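Local coordinates for protein kynurenine formamidase (Bacillus anthracis, PDB 4CO9) that catalyses the zinc-dependent hydrolysis of N-formyl-L-kynurenine to L-kynurenine and formate, the second step of tryptophan breakdown through the kynurenine pathway, at residues Ile75-Gly80 with Ser170-Glu175; Ser151-Asp156 with Leu160-Gln165. One frame throughout, in Å; residues are numbered along the deposited sequence.

Contact 1: residues Ile75-Gly80 with Ser170-Glu175. With ZN (zinc ion), chain O; ZN (zinc ion), chain P.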
# COMPACT_ATOMS: atom_id res chain seq x y z
N ILE C 75 10.21 -6.50 4.06
CA ILE C 75 9.86 -5.30 3.27
C ILE C 75 10.96 -4.84 2.30
O ILE C 75 10.62 -4.22 1.28
CB ILE C 75 9.40 -4.12 4.14
CG1 ILE C 75 10.49 -3.71 5.14
CG2 ILE C 75 8.09 -4.47 4.84
CD1 ILE C 75 10.15 -2.45 5.92
N GLN C 76 12.23 -5.18 2.56
CA GLN C 76 13.33 -4.76 1.66
C GLN C 76 13.15 -5.33 0.27
O GLN C 76 13.63 -4.75 -0.68
CB GLN C 76 14.70 -5.19 2.30
CG GLN C 76 14.93 -4.95 3.83
CD GLN C 76 14.65 -3.54 4.31
OE1 GLN C 76 14.97 -2.55 3.62
NE2 GLN C 76 14.03 -3.43 5.47
N VAL C 77 12.49 -6.48 0.18
CA VAL C 77 12.27 -7.14 -1.09
C VAL C 77 11.43 -6.28 -2.04
O VAL C 77 11.65 -6.29 -3.26
CB VAL C 77 11.56 -8.49 -0.88
CG1 VAL C 77 11.11 -9.09 -2.20
CG2 VAL C 77 12.49 -9.47 -0.18
N TYR C 78 10.51 -5.51 -1.47
CA TYR C 78 9.50 -4.81 -2.26
C TYR C 78 9.84 -3.35 -2.59
O TYR C 78 9.00 -2.65 -3.13
CB TYR C 78 8.16 -4.90 -1.54
CG TYR C 78 7.69 -6.31 -1.35
CD1 TYR C 78 7.01 -6.97 -2.36
CD2 TYR C 78 7.98 -7.01 -0.18
CE1 TYR C 78 6.58 -8.28 -2.20
CE2 TYR C 78 7.57 -8.32 -0.02
CZ TYR C 78 6.86 -8.96 -1.04
OH TYR C 78 6.45 -10.27 -0.89
N VAL C 79 11.05 -2.90 -2.24
CA VAL C 79 11.51 -1.56 -2.59
C VAL C 79 12.93 -1.65 -3.11
O VAL C 79 13.82 -2.14 -2.41
CB VAL C 79 11.50 -0.61 -1.38
CG1 VAL C 79 11.87 0.80 -1.81
CG2 VAL C 79 10.13 -0.60 -0.71
N GLY C 80 13.18 -1.11 -4.30
CA GLY C 80 14.54 -1.01 -4.80
C GLY C 80 14.66 -1.19 -6.30
O GLY C 80 13.64 -1.26 -7.00
N SER C 170 13.28 -18.32 -2.69
CA SER C 170 13.25 -17.00 -2.08
C SER C 170 12.86 -15.88 -3.04
O SER C 170 13.22 -14.74 -2.81
CB SER C 170 14.59 -16.70 -1.40
OG SER C 170 14.75 -17.54 -0.28
N ILE C 171 12.10 -16.22 -4.08
CA ILE C 171 11.63 -15.24 -5.04
C ILE C 171 10.17 -14.91 -4.75
O ILE C 171 9.30 -15.78 -4.80
CB ILE C 171 11.72 -15.73 -6.49
CG1 ILE C 171 13.15 -16.14 -6.81
CG2 ILE C 171 11.22 -14.65 -7.44
CD1 ILE C 171 13.31 -16.83 -8.14
N HIS C 172 9.93 -13.64 -4.46
CA HIS C 172 8.61 -13.14 -4.12
C HIS C 172 7.83 -12.81 -5.38
O HIS C 172 8.41 -12.71 -6.44
CB HIS C 172 8.78 -11.94 -3.22
CG HIS C 172 9.43 -12.28 -1.91
ND1 HIS C 172 8.81 -12.06 -0.70
CD2 HIS C 172 10.62 -12.85 -1.63
CE1 HIS C 172 9.61 -12.46 0.27
NE2 HIS C 172 10.71 -12.94 -0.26
N ILE C 173 6.52 -12.66 -5.24
CA ILE C 173 5.61 -12.62 -6.38
C ILE C 173 4.71 -11.40 -6.35
O ILE C 173 4.03 -11.14 -5.35
CB ILE C 173 4.71 -13.88 -6.41
CG1 ILE C 173 5.58 -15.13 -6.61
CG2 ILE C 173 3.67 -13.78 -7.53
CD1 ILE C 173 4.85 -16.43 -6.38
N LEU C 174 4.69 -10.68 -7.48
CA LEU C 174 3.87 -9.51 -7.69
C LEU C 174 3.07 -9.74 -8.96
O LEU C 174 3.64 -10.06 -10.00
CB LEU C 174 4.79 -8.29 -7.81
CG LEU C 174 4.23 -6.98 -8.34
CD1 LEU C 174 3.10 -6.47 -7.45
CD2 LEU C 174 5.35 -5.96 -8.43
N GLU C 175 1.75 -9.58 -8.88
CA GLU C 175 0.85 -9.87 -9.99
C GLU C 175 0.02 -8.65 -10.38
O GLU C 175 -0.20 -7.74 -9.57
CB GLU C 175 -0.05 -11.06 -9.64
CG GLU C 175 0.71 -12.38 -9.63
CD GLU C 175 0.03 -13.48 -8.83
OE1 GLU C 175 -0.82 -13.17 -7.97
OE2 GLU C 175 0.39 -14.67 -9.06
ZN ZN O . -0.53 -15.70 -7.46
ZN ZN P . -2.33 -13.54 -6.14
O HOH W 1 5.18 -11.69 -2.82
O HOH W 2 -2.41 -15.51 -6.74
O HOH W 3 -2.09 -16.66 -9.20
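His172 meets Val77 and Tyr78 in two different ways, one apolar and one polar. Val77 lays CG1 over one face of the imidazole, 3.9 Å from the centroid of the His172 ring and 23° off its normal, a CH-pi contact shifted toward the CG rim. Tyr78 comes in at the edge: His172 ND1 donates to Tyr78 OH at 3.0 Å, with the oxygen close to the imidazole plane, so this nitrogen carries the proton. The two rings stand almost perpendicular, and their centroids are 5.5 Å apart. With CG anti to its carbonyl carbon (chi1 -60°), the Tyr78 side chain carries its hydroxyl as far as the strand. There the hydroxyl also donates to water 1, 2.7 Å from Tyr78 OH, and this water lies 2.9 Å from Ile173 N in a bond where the amide is the donor. The buried phenol oxygen thus has two partners that fix its position. Val77 closes the 3-10 turn 75-77 and Tyr78 follows it, ahead of strand 81-86. Strand 172-175, which follows helix 161-168, runs in the main mixed sheet between the parallel strand 144-147 and the antiparallel strand 56-58; Val77 also packs on Leu144 and Tyr78 on Ile57.

Contact 2: residues Ser151-Asp156 with Leu160-Gln165. With ZN (zinc ion), chain O.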
# COMPACT_ATOMS: atom_id res chain seq x y z
N SER C 151 -1.63 -14.20 -12.62
CA SER C 151 -0.96 -15.35 -12.04
C SER C 151 0.37 -15.66 -12.71
O SER C 151 0.59 -15.29 -13.87
CB SER C 151 -1.86 -16.57 -12.12
OG SER C 151 -1.34 -17.62 -11.31
N VAL C 152 1.24 -16.31 -11.96
CA VAL C 152 2.48 -16.88 -12.52
C VAL C 152 2.28 -18.34 -12.98
O VAL C 152 3.16 -18.90 -13.63
CB VAL C 152 3.66 -16.81 -11.52
CG1 VAL C 152 4.00 -15.37 -11.20
CG2 VAL C 152 3.37 -17.61 -10.25
N ASP C 153 1.14 -18.94 -12.63
CA ASP C 153 0.79 -20.29 -13.08
C ASP C 153 -0.44 -20.23 -13.98
O ASP C 153 -1.18 -19.23 -13.99
CB ASP C 153 0.48 -21.18 -11.89
CG ASP C 153 1.72 -21.73 -11.23
OD1 ASP C 153 2.46 -22.47 -11.91
OD2 ASP C 153 1.94 -21.43 -10.05
N PRO C 154 -0.68 -21.31 -14.75
CA PRO C 154 -1.87 -21.31 -15.59
C PRO C 154 -3.13 -21.13 -14.74
O PRO C 154 -3.17 -21.60 -13.60
CB PRO C 154 -1.85 -22.69 -16.27
CG PRO C 154 -0.41 -23.10 -16.23
CD PRO C 154 0.11 -22.54 -14.94
N LEU C 155 -4.13 -20.49 -15.31
CA LEU C 155 -5.34 -20.13 -14.56
C LEU C 155 -6.09 -21.35 -14.01
O LEU C 155 -6.74 -21.26 -12.97
CB LEU C 155 -6.27 -19.30 -15.43
CG LEU C 155 -5.69 -17.98 -15.96
CD1 LEU C 155 -6.72 -17.31 -16.86
CD2 LEU C 155 -5.26 -17.06 -14.83
N ASP C 156 -6.02 -22.48 -14.71
CA ASP C 156 -6.74 -23.70 -14.30
C ASP C 156 -5.87 -24.70 -13.52
O ASP C 156 -6.33 -25.78 -13.16
CB ASP C 156 -7.35 -24.38 -15.54
CG ASP C 156 -6.29 -24.83 -16.56
OD1 ASP C 156 -5.08 -24.52 -16.38
OD2 ASP C 156 -6.67 -25.50 -17.55
N LEU C 160 0.21 -25.37 -9.07
CA LEU C 160 0.87 -24.07 -8.86
C LEU C 160 2.38 -24.24 -8.71
O LEU C 160 2.97 -23.78 -7.73
CB LEU C 160 0.29 -23.34 -7.64
CG LEU C 160 -1.20 -22.98 -7.66
CD1 LEU C 160 -1.51 -22.02 -6.53
CD2 LEU C 160 -1.61 -22.37 -8.99
N ALA C 161 2.97 -24.91 -9.68
CA ALA C 161 4.38 -25.24 -9.62
C ALA C 161 5.23 -23.98 -9.57
O ALA C 161 6.19 -23.94 -8.82
CB ALA C 161 4.76 -26.10 -10.81
N ALA C 162 4.87 -22.97 -10.35
CA ALA C 162 5.64 -21.73 -10.35
C ALA C 162 5.58 -21.01 -9.02
O ALA C 162 6.62 -20.61 -8.50
CB ALA C 162 5.19 -20.80 -11.46
N HIS C 163 4.38 -20.88 -8.44
CA HIS C 163 4.28 -20.26 -7.10
C HIS C 163 5.21 -20.97 -6.11
O HIS C 163 6.00 -20.34 -5.40
CB HIS C 163 2.87 -20.34 -6.54
CG HIS C 163 1.92 -19.34 -7.13
ND1 HIS C 163 1.21 -19.59 -8.28
CD2 HIS C 163 1.53 -18.12 -6.69
CE1 HIS C 163 0.42 -18.56 -8.53
NE2 HIS C 163 0.59 -17.66 -7.59
N HIS C 164 5.10 -22.29 -6.06
CA HIS C 164 5.87 -23.09 -5.11
C HIS C 164 7.37 -22.97 -5.35
O HIS C 164 8.13 -22.77 -4.41
CB HIS C 164 5.44 -24.57 -5.17
CG HIS C 164 4.20 -24.86 -4.39
ND1 HIS C 164 2.95 -24.87 -4.97
CD2 HIS C 164 4.02 -25.15 -3.08
CE1 HIS C 164 2.05 -25.16 -4.04
NE2 HIS C 164 2.67 -25.34 -2.89
N GLN C 165 7.80 -23.12 -6.60
CA GLN C 165 9.22 -23.11 -6.90
C GLN C 165 9.83 -21.73 -6.67
O GLN C 165 10.95 -21.62 -6.15
CB GLN C 165 9.49 -23.61 -8.32
CG GLN C 165 9.33 -25.11 -8.46
CD GLN C 165 10.20 -25.88 -7.47
OE1 GLN C 165 11.42 -25.70 -7.44
NE2 GLN C 165 9.58 -26.71 -6.65
ZN ZN O . -0.53 -15.70 -7.46
O HOH W 2 -2.41 -15.51 -6.74
O HOH W 3 -2.09 -16.66 -9.20
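Asp153 points its carboxylate into the first turn of helix 161-168 and has more surface buried here than any other residue of the two segments, with His163 and Val152 next. Its two oxygens divide the work. OD1 accepts the backbone amide of Ala162, in the first turn of the helix, through its syn lone pair, Ala162 N lying 2.9 Å from Asp153 OD1. OD2 accepts twice from one residue: from the backbone, His163 N to Asp153 OD2 being 3.0 Å in a nearly straight bond, and from the imidazole, His163 ND1 to Asp153 OD2 being 2.7 Å. The amide approaches on the syn side, 24° out of the carboxylate plane, whereas ND1 uses the anti lone pair. Carboxylate and ring are only 28° from coplanar. With CG anti to its carbonyl carbon (chi1 -77°), His163 brings its ring beside its own amide, where one oxygen can hold both.

This is a His-carboxylate pair of the kind found behind metal ligands: the second-shell aspartate fixes the ring rotation and leaves NE2 for the zinc ion of chain O, 2.3 Å from His163 NE2. A negative carboxylate there would probably make the imidazole a stronger donor to the metal. Asp58 and Glu175 share that ion.

Val152 closes one face of the ring, CG2 lying over its centre, 3.6 Å from the centroid of His163; the same methyl also meets Ala162 CB. At the ring edge, Ser151 OG comes within 3.4 Å of His163 CE1. Asp153 N donates to Ser151 OG at 3.1 Å, an ST turn that holds the serine hydroxyl beside the imidazole edge. Leu160 CD2 packs against Asp153 CB, and the leucine reaches Val42 of the second subunit.

Contact 1 and contact 2 have centres about 17 Å apart, yet both reach the zinc ion of chain O, through Glu175 and His163 respectively. Glu175 OE2 binds it at 2.1 Å, while Glu175 OE1 lies 2.6 Å from it and 2.4 Å from the zinc ion of chain P, so this carboxylate spans the binuclear centre completed by His52, His56 and Asp58. Water 2 is 2.0 Å from each zinc ion and bridges them. The contacts also touch directly: Ile173 CD1 packs 3.7 Å from His163 CD2, as helix 161-168 leads into strand 172-175. The interaction of Val77 and Tyr78 with His172 lies at the other end of that strand segment, away from the metals.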